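Local coordinates for protein HTH-type transcriptional activator AmpR (Pseudomonas aeruginosa PAO1, PDB 5MMH) that activates transcription of the beta-lactamase gene ampC, its effector domain recognising muropeptides derived from the cell wall, at residues E90-L95 with S168-F173; A99-H104 with D113-W118. One frame throughout, in Å; residues are numbered along the deposited sequence.

In the fold
Both contacts lie in the same lobe of the LysR-type effector domain, which has the two-lobed fold of periplasmic binding proteins, centred about 20 and 19 Å from the centre of the chain. Their own centres are 14 Å apart. Along the sequence the segments run 90-95, 99-104, 113-118 and 168-173, so contact 2 falls wholly between the two halves of contact 1. L95 CD2 meets L101 CD2 at 3.7 Å, and F173 CD2 meets W118 CH2 at 3.9 Å, making the contacts one continuous apolar patch. Strand 73-86 lies against both, through V85. Helices 89-93 and 114-121 are thereby tied to the loop after helix 161-165, within the domain that binds muropeptides.

Contact 1 of 2, residues E90-L95 with S168-F173; sequences EVAAQL and SIRRPF
L95 reaches the loop 168-173 with two parts of its side chain. Its CB stands 3.9 Å from F173 CZ, approaching the ring obliquely, and the two side chains cross at about a right angle. With CG beside the backbone N (chi1 -70°), the leucine branch is turned towards P172 and brings CD1 within 4.1 Å of P172 CG. P172 also lies over the phenyl ring: its CB sits above the ring centre on one face, so the proline fills the angle between L95 and the F173 ring. One turn back, the A92 methyl fits into the bend of the R170 chain. A92 CB is 4.0 Å from R170 CB, and the methyl lies at the edge of the guanidinium group, near its plane, 4.0 Å from R170 NH1; turns at chi2 and chi3 fold the arginine chain back around it.

Behind these first-shell groups, L95 N is bonded to A92 O on the helix side. In the loop, the backbone of R170 is hydrogen-bonded to C87, on which A92 also rests. The extended R171 side chain donates NE to F173 O at 3.2 Å, in the carbonyl plane, and its NH2 forms a salt bridge with E176, which probably helps fix the path of the loop at P172 and F173. P172 rests in addition on V85 of strand 73-86.

The contact thus packs helix 89-93 and the residues after it against the loop between helix 161-165 and strand 181-187 of the effector domain. No direct hydrogen bond joins the two segments. A water donates to L95 O at 3.3 Å and to P172 O at 3.0 Å, bridging two carbonyls that could not bond each other. The helix 89-93 region is therefore held to the loop by apolar packing, with the polar link supplied by solvent.

Contact 2 of 2, residues A99-H104 with D113-W118; sequences ADLLQH and DEWPLW
The indole rings of W115 and W118, their planes about 70° apart, converge on a single methyl of L101. CD1 of L101 comes to the six-membered end of W115 at its edge, near the ring plane, 4.1 Å from W115 CZ3. The same methyl meets W118 obliquely and more tightly, 3.5 Å from W118 CZ3 and 3.8 Å from W118 CH2. On the helix side, W115 also meets the ring of F119 with the planes inclined at about 40°. V85 of strand 73-86 and L154 of strand 153-156, both on the six-stranded sheet, lie against the two tryptophans.

Helix 114-121 is the connection between strands 106-109 and 133-136, which pair in parallel; the three form a beta-alpha-beta crossover in this lobe of the effector domain. The 3-10 segment 99-103 leads into the first of these strands, and the contact closes it against the helix that follows. The backbones stay well apart, with L101 CA 10.7 Å from W115 CA, and only long side chains span the gap.

Torsions place the two rings differently. W118 has CG opposite the backbone N (chi1 -177°), whereas W115 carries CG beside it (chi1 -85°), and from positions three residues apart both still bring their benzo ends to L101. The far ends are pinned by hydrogen bonds: W115 NE1 to L107 O in strand 106-109, and W118 NE1 to T175 O in the loop after helix 161-165. These bonds satisfy the buried indole N-H groups and limit rotation of the rings. In the backbone of 99-104, the bond from H104 N to L101 O, 3.1 Å long, closes the end of the 3-10 segment.

Contact 1 of 2, residues E90-L95 with S168-F173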
ATOM      1  N   GLU A  90      16.705  -6.011  13.557  1.00 43.16           N
ATOM      2  CA  GLU A  90      17.273  -4.824  14.183  1.00 43.65           C
ATOM      3  C   GLU A  90      16.498  -4.451  15.441  1.00 51.67           C
ATOM      4  O   GLU A  90      17.027  -4.538  16.554  1.00 47.73           O
ATOM      5  CB  GLU A  90      17.259  -3.674  13.164  1.00 53.23           C
ATOM      6  CG  GLU A  90      18.370  -2.629  13.256  1.00 46.72           C
ATOM      7  CD  GLU A  90      18.082  -1.542  14.269  1.00 57.43           C
ATOM      8  OE1 GLU A  90      18.601  -1.640  15.404  1.00 68.41           O
ATOM      9  OE2 GLU A  90      17.343  -0.591  13.926  1.00 50.53           O
ATOM     10  N   VAL A  91      15.225  -4.081  15.272  1.00 51.18           N
ATOM     11  CA  VAL A  91      14.425  -3.638  16.407  1.00 44.40           C
ATOM     12  C   VAL A  91      14.028  -4.813  17.287  1.00 41.14           C
ATOM     13  O   VAL A  91      13.927  -4.663  18.509  1.00 46.75           O
ATOM     14  CB  VAL A  91      13.199  -2.848  15.913  1.00 45.70           C
ATOM     15  CG1 VAL A  91      12.054  -2.940  16.906  1.00 39.47           C
ATOM     16  CG2 VAL A  91      13.571  -1.393  15.676  1.00 47.89           C
ATOM     17  N   ALA A  92      13.819  -5.998  16.703  1.00 46.97           N
ATOM     18  CA  ALA A  92      13.327  -7.137  17.486  1.00 49.67           C
ATOM     19  C   ALA A  92      14.298  -7.522  18.597  1.00 52.85           C
ATOM     20  O   ALA A  92      13.877  -7.839  19.717  1.00 49.13           O
ATOM     21  CB  ALA A  92      13.063  -8.338  16.578  1.00 40.75           C
ATOM     22  N   ALA A  93      15.605  -7.492  18.307  1.00 55.96           N
ATOM     23  CA  ALA A  93      16.608  -7.827  19.314  1.00 57.52           C
ATOM     24  C   ALA A  93      16.509  -6.914  20.533  1.00 60.45           C
ATOM     25  O   ALA A  93      16.685  -7.364  21.673  1.00 59.14           O
ATOM     26  CB  ALA A  93      18.005  -7.749  18.700  1.00 53.60           C
ATOM     27  N   GLN A  94      16.206  -5.631  20.313  1.00 54.05           N
ATOM     28  CA  GLN A  94      16.172  -4.634  21.376  1.00 55.35           C
ATOM     29  C   GLN A  94      14.945  -4.742  22.277  1.00 60.11           C
ATOM     30  O   GLN A  94      14.881  -4.032  23.286  1.00 61.96           O
ATOM     31  CB  GLN A  94      16.239  -3.233  20.759  1.00 55.15           C
ATOM     32  CG  GLN A  94      17.523  -2.972  19.971  1.00 62.29           C
ATOM     33  CD  GLN A  94      17.399  -1.812  18.996  1.00 65.41           C
ATOM     34  OE1 GLN A  94      17.118  -0.679  19.388  1.00 68.83           O
ATOM     35  NE2 GLN A  94      17.622  -2.092  17.715  1.00 60.85           N
ATOM     36  N   LEU A  95      13.976  -5.595  21.951  1.00 55.29           N
ATOM     37  CA  LEU A  95      12.765  -5.734  22.748  1.00 53.49           C
ATOM     38  C   LEU A  95      12.859  -6.975  23.628  1.00 57.46           C
ATOM     39  O   LEU A  95      13.149  -8.071  23.136  1.00 64.81           O
ATOM     40  CB  LEU A  95      11.526  -5.821  21.854  1.00 47.22           C
ATOM     41  CG  LEU A  95      11.083  -4.580  21.091  1.00 42.78           C
ATOM     42  CD1 LEU A  95      10.314  -5.010  19.871  1.00 38.07           C
ATOM     43  CD2 LEU A  95      10.226  -3.675  21.972  1.00 39.25           C
ATOM     44  N   SER A 168      12.451 -12.266   6.826  1.00 34.21           N
ATOM     45  CA  SER A 168      12.701 -10.865   6.516  1.00 37.35           C
ATOM     46  C   SER A 168      12.035  -9.917   7.512  1.00 34.47           C
ATOM     47  O   SER A 168      12.484  -8.774   7.634  1.00 36.90           O
ATOM     48  CB  SER A 168      12.268 -10.554   5.077  1.00 38.73           C
ATOM     49  OG  SER A 168      10.862 -10.447   4.951  1.00 39.02           O
ATOM     50  N   ILE A 169      10.997 -10.358   8.240  1.00 31.25           N
ATOM     51  CA  ILE A 169      10.524  -9.628   9.413  1.00 33.83           C
ATOM     52  C   ILE A 169      10.204 -10.606  10.536  1.00 33.09           C
ATOM     53  O   ILE A 169      10.044 -11.812  10.327  1.00 38.69           O
ATOM     54  CB  ILE A 169       9.292  -8.729   9.154  1.00 30.61           C
ATOM     55  CG1 ILE A 169       8.055  -9.570   8.927  1.00 27.28           C
ATOM     56  CG2 ILE A 169       9.524  -7.747   8.001  1.00 34.69           C
ATOM     57  CD1 ILE A 169       6.895  -9.009   9.693  1.00 31.02           C
ATOM     58  N   ARG A 170      10.096 -10.063  11.747  1.00 32.57           N
ATOM     59  CA  ARG A 170      10.046 -10.870  12.950  1.00 34.27           C
ATOM     60  C   ARG A 170       8.803 -10.549  13.765  1.00 30.05           C
ATOM     61  O   ARG A 170       8.287  -9.430  13.746  1.00 28.76           O
ATOM     62  CB  ARG A 170      11.307 -10.675  13.812  1.00 33.70           C
ATOM     63  CG  ARG A 170      12.588 -11.131  13.108  1.00 39.52           C
ATOM     64  CD  ARG A 170      13.654 -11.692  14.061  1.00 52.89           C
ATOM     65  NE  ARG A 170      13.313 -13.028  14.547  1.00 58.67           N
ATOM     66  CZ  ARG A 170      12.854 -13.293  15.769  1.00 59.98           C
ATOM     67  NH1 ARG A 170      12.695 -12.313  16.655  1.00 53.15           N
ATOM     68  NH2 ARG A 170      12.562 -14.546  16.111  1.00 59.62           N
ATOM     69  N   ARG A 171       8.329 -11.566  14.474  1.00 35.07           N
ATOM     70  CA  ARG A 171       7.265 -11.440  15.462  1.00 31.88           C
ATOM     71  C   ARG A 171       7.884 -11.545  16.849  1.00 35.64           C
ATOM     72  O   ARG A 171       8.229 -12.653  17.286  1.00 42.44           O
ATOM     73  CB  ARG A 171       6.220 -12.539  15.259  1.00 28.73           C
ATOM     74  CG  ARG A 171       5.049 -12.458  16.222  1.00 31.89           C
ATOM     75  CD  ARG A 171       4.025 -13.521  15.899  1.00 29.59           C
ATOM     76  NE  ARG A 171       2.910 -13.476  16.830  1.00 25.23           N
ATOM     77  CZ  ARG A 171       1.714 -13.979  16.562  1.00 33.33           C
ATOM     78  NH1 ARG A 171       1.489 -14.564  15.391  1.00 32.82           N
ATOM     79  NH2 ARG A 171       0.741 -13.884  17.458  1.00 29.33           N
ATOM     80  N   PRO A 172       8.062 -10.435  17.576  1.00 32.22           N
ATOM     81  CA  PRO A 172       8.765 -10.510  18.866  1.00 33.87           C
ATOM     82  C   PRO A 172       7.943 -11.028  20.035  1.00 37.60           C
ATOM     83  O   PRO A 172       8.547 -11.522  20.996  1.00 40.27           O
ATOM     84  CB  PRO A 172       9.198  -9.056  19.120  1.00 43.50           C
ATOM     85  CG  PRO A 172       8.305  -8.226  18.249  1.00 36.28           C
ATOM     86  CD  PRO A 172       8.021  -9.060  17.047  1.00 33.36           C
ATOM     87  N   PHE A 173       6.611 -10.921  20.011  1.00 35.31           N
ATOM     88  CA  PHE A 173       5.783 -11.366  21.129  1.00 32.23           C
ATOM     89  C   PHE A 173       4.669 -12.289  20.652  1.00 33.46           C
ATOM     90  O   PHE A 173       4.274 -12.280  19.480  1.00 32.89           O
ATOM     91  CB  PHE A 173       5.156 -10.190  21.884  1.00 28.95           C
ATOM     92  CG  PHE A 173       6.131  -9.097  22.214  1.00 40.90           C
ATOM     93  CD1 PHE A 173       7.116  -9.290  23.175  1.00 41.21           C
ATOM     94  CD2 PHE A 173       6.069  -7.878  21.557  1.00 33.66           C
ATOM     95  CE1 PHE A 173       8.016  -8.276  23.483  1.00 43.62           C
ATOM     96  CE2 PHE A 173       6.969  -6.860  21.855  1.00 41.34           C
ATOM     97  CZ  PHE A 173       7.944  -7.060  22.819  1.00 39.19           C
TER
HETATM   98  O   HOH W   1      11.032 -10.406  22.321  1.00 46.74           O

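Contact 2 of 2, residues A99-H104 with D113-W118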
ATOM      1  N   ALA A  99       6.762  -3.729  27.407  1.00 42.20           N
ATOM      2  CA  ALA A  99       6.920  -2.394  27.982  1.00 43.44           C
ATOM      3  C   ALA A  99       7.986  -1.582  27.251  1.00 40.17           C
ATOM      4  O   ALA A  99       7.891  -0.349  27.189  1.00 42.58           O
ATOM      5  CB  ALA A  99       7.248  -2.499  29.471  1.00 38.93           C
ATOM      6  N   ASP A 100       8.991  -2.258  26.678  1.00 34.77           N
ATOM      7  CA  ASP A 100      10.008  -1.597  25.861  1.00 37.64           C
ATOM      8  C   ASP A 100       9.439  -0.909  24.622  1.00 40.17           C
ATOM      9  O   ASP A 100      10.146  -0.115  23.988  1.00 35.49           O
ATOM     10  CB  ASP A 100      11.065  -2.610  25.408  1.00 37.51           C
ATOM     11  CG  ASP A 100      11.889  -3.163  26.556  1.00 47.20           C
ATOM     12  OD1 ASP A 100      12.421  -4.282  26.408  1.00 52.78           O
ATOM     13  OD2 ASP A 100      12.027  -2.472  27.589  1.00 49.67           O
ATOM     14  N   LEU A 101       8.198  -1.211  24.239  1.00 41.11           N
ATOM     15  CA  LEU A 101       7.685  -0.715  22.968  1.00 35.77           C
ATOM     16  C   LEU A 101       7.572   0.802  22.945  1.00 39.47           C
ATOM     17  O   LEU A 101       7.638   1.403  21.867  1.00 40.86           O
ATOM     18  CB  LEU A 101       6.326  -1.334  22.669  1.00 28.07           C
ATOM     19  CG  LEU A 101       6.372  -2.767  22.165  1.00 32.59           C
ATOM     20  CD1 LEU A 101       4.970  -3.329  22.239  1.00 29.11           C
ATOM     21  CD2 LEU A 101       6.900  -2.804  20.744  1.00 28.82           C
ATOM     22  N   LEU A 102       7.397   1.445  24.104  1.00 36.95           N
ATOM     23  CA  LEU A 102       7.236   2.897  24.089  1.00 41.59           C
ATOM     24  C   LEU A 102       8.543   3.640  23.819  1.00 37.42           C
ATOM     25  O   LEU A 102       8.523   4.871  23.697  1.00 40.10           O
ATOM     26  CB  LEU A 102       6.600   3.380  25.396  1.00 43.87           C
ATOM     27  CG  LEU A 102       5.112   3.038  25.588  1.00 46.86           C
ATOM     28  CD1 LEU A 102       4.602   3.590  26.905  1.00 48.22           C
ATOM     29  CD2 LEU A 102       4.237   3.536  24.434  1.00 42.99           C
ATOM     30  N   GLN A 103       9.664   2.925  23.702  1.00 32.31           N
ATOM     31  CA  GLN A 103      10.934   3.490  23.258  1.00 45.16           C
ATOM     32  C   GLN A 103      11.060   3.554  21.743  1.00 42.25           C
ATOM     33  O   GLN A 103      12.115   3.965  21.241  1.00 38.32           O
ATOM     34  CB  GLN A 103      12.106   2.664  23.794  1.00 45.98           C
ATOM     35  CG  GLN A 103      12.241   2.631  25.297  1.00 48.52           C
ATOM     36  CD  GLN A 103      13.316   1.663  25.728  1.00 56.55           C
ATOM     37  OE1 GLN A 103      14.352   1.540  25.066  1.00 62.62           O
ATOM     38  NE2 GLN A 103      13.074   0.951  26.827  1.00 52.62           N
ATOM     39  N   HIS A 104      10.040   3.129  21.015  1.00 31.86           N
ATOM     40  CA  HIS A 104      10.081   3.071  19.568  1.00 28.93           C
ATOM     41  C   HIS A 104       8.890   3.827  19.005  1.00 35.16           C
ATOM     42  O   HIS A 104       7.864   4.000  19.665  1.00 34.40           O
ATOM     43  CB  HIS A 104      10.059   1.619  19.055  1.00 33.22           C
ATOM     44  CG  HIS A 104      11.302   0.841  19.362  1.00 37.59           C
ATOM     45  ND1 HIS A 104      11.521   0.232  20.580  1.00 34.34           N
ATOM     46  CD2 HIS A 104      12.397   0.581  18.607  1.00 36.78           C
ATOM     47  CE1 HIS A 104      12.698  -0.368  20.562  1.00 40.17           C
ATOM     48  NE2 HIS A 104      13.249  -0.172  19.378  1.00 42.79           N
ATOM     49  N   ASP A 113      -7.820   2.587  17.957  1.00 29.87           N
ATOM     50  CA  ASP A 113      -7.852   1.835  19.201  1.00 43.89           C
ATOM     51  C   ASP A 113      -7.129   0.494  19.116  1.00 34.60           C
ATOM     52  O   ASP A 113      -7.255  -0.320  20.029  1.00 35.96           O
ATOM     53  CB  ASP A 113      -9.300   1.634  19.662  1.00 46.28           C
ATOM     54  CG  ASP A 113      -9.877   2.883  20.330  1.00 60.94           C
ATOM     55  OD1 ASP A 113     -10.820   3.486  19.770  1.00 69.11           O
ATOM     56  OD2 ASP A 113      -9.369   3.277  21.407  1.00 63.49           O
ATOM     57  N   GLU A 114      -6.350   0.256  18.070  1.00 29.06           N
ATOM     58  CA  GLU A 114      -5.705  -1.042  17.939  1.00 26.24           C
ATOM     59  C   GLU A 114      -4.555  -1.188  18.931  1.00 30.07           C
ATOM     60  O   GLU A 114      -4.430  -2.221  19.601  1.00 25.19           O
ATOM     61  CB  GLU A 114      -5.222  -1.237  16.508  1.00 26.37           C
ATOM     62  CG  GLU A 114      -6.346  -1.233  15.473  1.00 26.67           C
ATOM     63  CD  GLU A 114      -5.843  -1.533  14.053  1.00 36.50           C
ATOM     64  OE1 GLU A 114      -4.622  -1.407  13.811  1.00 30.79           O
ATOM     65  OE2 GLU A 114      -6.660  -1.910  13.179  1.00 36.23           O
ATOM     66  N   TRP A 115      -3.704  -0.163  19.046  1.00 26.72           N
ATOM     67  CA  TRP A 115      -2.595  -0.231  19.998  1.00 31.69           C
ATOM     68  C   TRP A 115      -3.046  -0.304  21.454  1.00 25.83           C
ATOM     69  O   TRP A 115      -2.495  -1.132  22.200  1.00 26.19           O
ATOM     70  CB  TRP A 115      -1.633   0.944  19.789  1.00 26.37           C
ATOM     71  CG  TRP A 115      -0.624   0.682  18.745  1.00 24.86           C
ATOM     72  CD1 TRP A 115      -0.618   1.175  17.490  1.00 22.35           C
ATOM     73  CD2 TRP A 115       0.521  -0.171  18.856  1.00 20.63           C
ATOM     74  NE1 TRP A 115       0.465   0.691  16.799  1.00 27.04           N
ATOM     75  CE2 TRP A 115       1.183  -0.135  17.620  1.00 22.51           C
ATOM     76  CE3 TRP A 115       1.049  -0.965  19.883  1.00 29.31           C
ATOM     77  CZ2 TRP A 115       2.351  -0.852  17.375  1.00 25.56           C
ATOM     78  CZ3 TRP A 115       2.204  -1.691  19.633  1.00 27.27           C
ATOM     79  CH2 TRP A 115       2.846  -1.622  18.391  1.00 25.40           C
ATOM     80  N   PRO A 116      -3.972   0.536  21.942  1.00 28.16           N
ATOM     81  CA  PRO A 116      -4.455   0.320  23.315  1.00 32.42           C
ATOM     82  C   PRO A 116      -5.100  -1.042  23.499  1.00 26.93           C
ATOM     83  O   PRO A 116      -4.882  -1.685  24.532  1.00 34.76           O
ATOM     84  CB  PRO A 116      -5.449   1.472  23.539  1.00 27.99           C
ATOM     85  CG  PRO A 116      -5.692   2.071  22.213  1.00 40.61           C
ATOM     86  CD  PRO A 116      -4.477   1.801  21.384  1.00 30.71           C
ATOM     87  N   LEU A 117      -5.852  -1.527  22.513  1.00 28.84           N
ATOM     88  CA  LEU A 117      -6.438  -2.861  22.641  1.00 29.18           C
ATOM     89  C   LEU A 117      -5.363  -3.921  22.773  1.00 28.66           C
ATOM     90  O   LEU A 117      -5.490  -4.842  23.585  1.00 24.57           O
ATOM     91  CB  LEU A 117      -7.340  -3.169  21.450  1.00 30.60           C
ATOM     92  CG  LEU A 117      -8.769  -2.638  21.602  1.00 38.13           C
ATOM     93  CD1 LEU A 117      -9.597  -2.885  20.353  1.00 35.30           C
ATOM     94  CD2 LEU A 117      -9.422  -3.281  22.816  1.00 33.75           C
ATOM     95  N   TRP A 118      -4.280  -3.796  21.998  1.00 25.78           N
ATOM     96  CA  TRP A 118      -3.236  -4.809  22.049  1.00 23.73           C
ATOM     97  C   TRP A 118      -2.476  -4.759  23.365  1.00 29.82           C
ATOM     98  O   TRP A 118      -2.143  -5.808  23.928  1.00 27.32           O
ATOM     99  CB  TRP A 118      -2.267  -4.641  20.890  1.00 23.12           C
ATOM    100  CG  TRP A 118      -1.208  -5.715  20.852  1.00 23.02           C
ATOM    101  CD1 TRP A 118      -1.268  -6.892  20.165  1.00 25.06           C
ATOM    102  CD2 TRP A 118       0.069  -5.698  21.506  1.00 22.92           C
ATOM    103  NE1 TRP A 118      -0.116  -7.610  20.349  1.00 23.89           N
ATOM    104  CE2 TRP A 118       0.724  -6.900  21.166  1.00 26.09           C
ATOM    105  CE3 TRP A 118       0.727  -4.782  22.338  1.00 23.54           C
ATOM    106  CZ2 TRP A 118       1.998  -7.218  21.641  1.00 27.74           C
ATOM    107  CZ3 TRP A 118       2.000  -5.100  22.811  1.00 21.56           C
ATOM    108  CH2 TRP A 118       2.620  -6.301  22.458  1.00 28.33           C
TER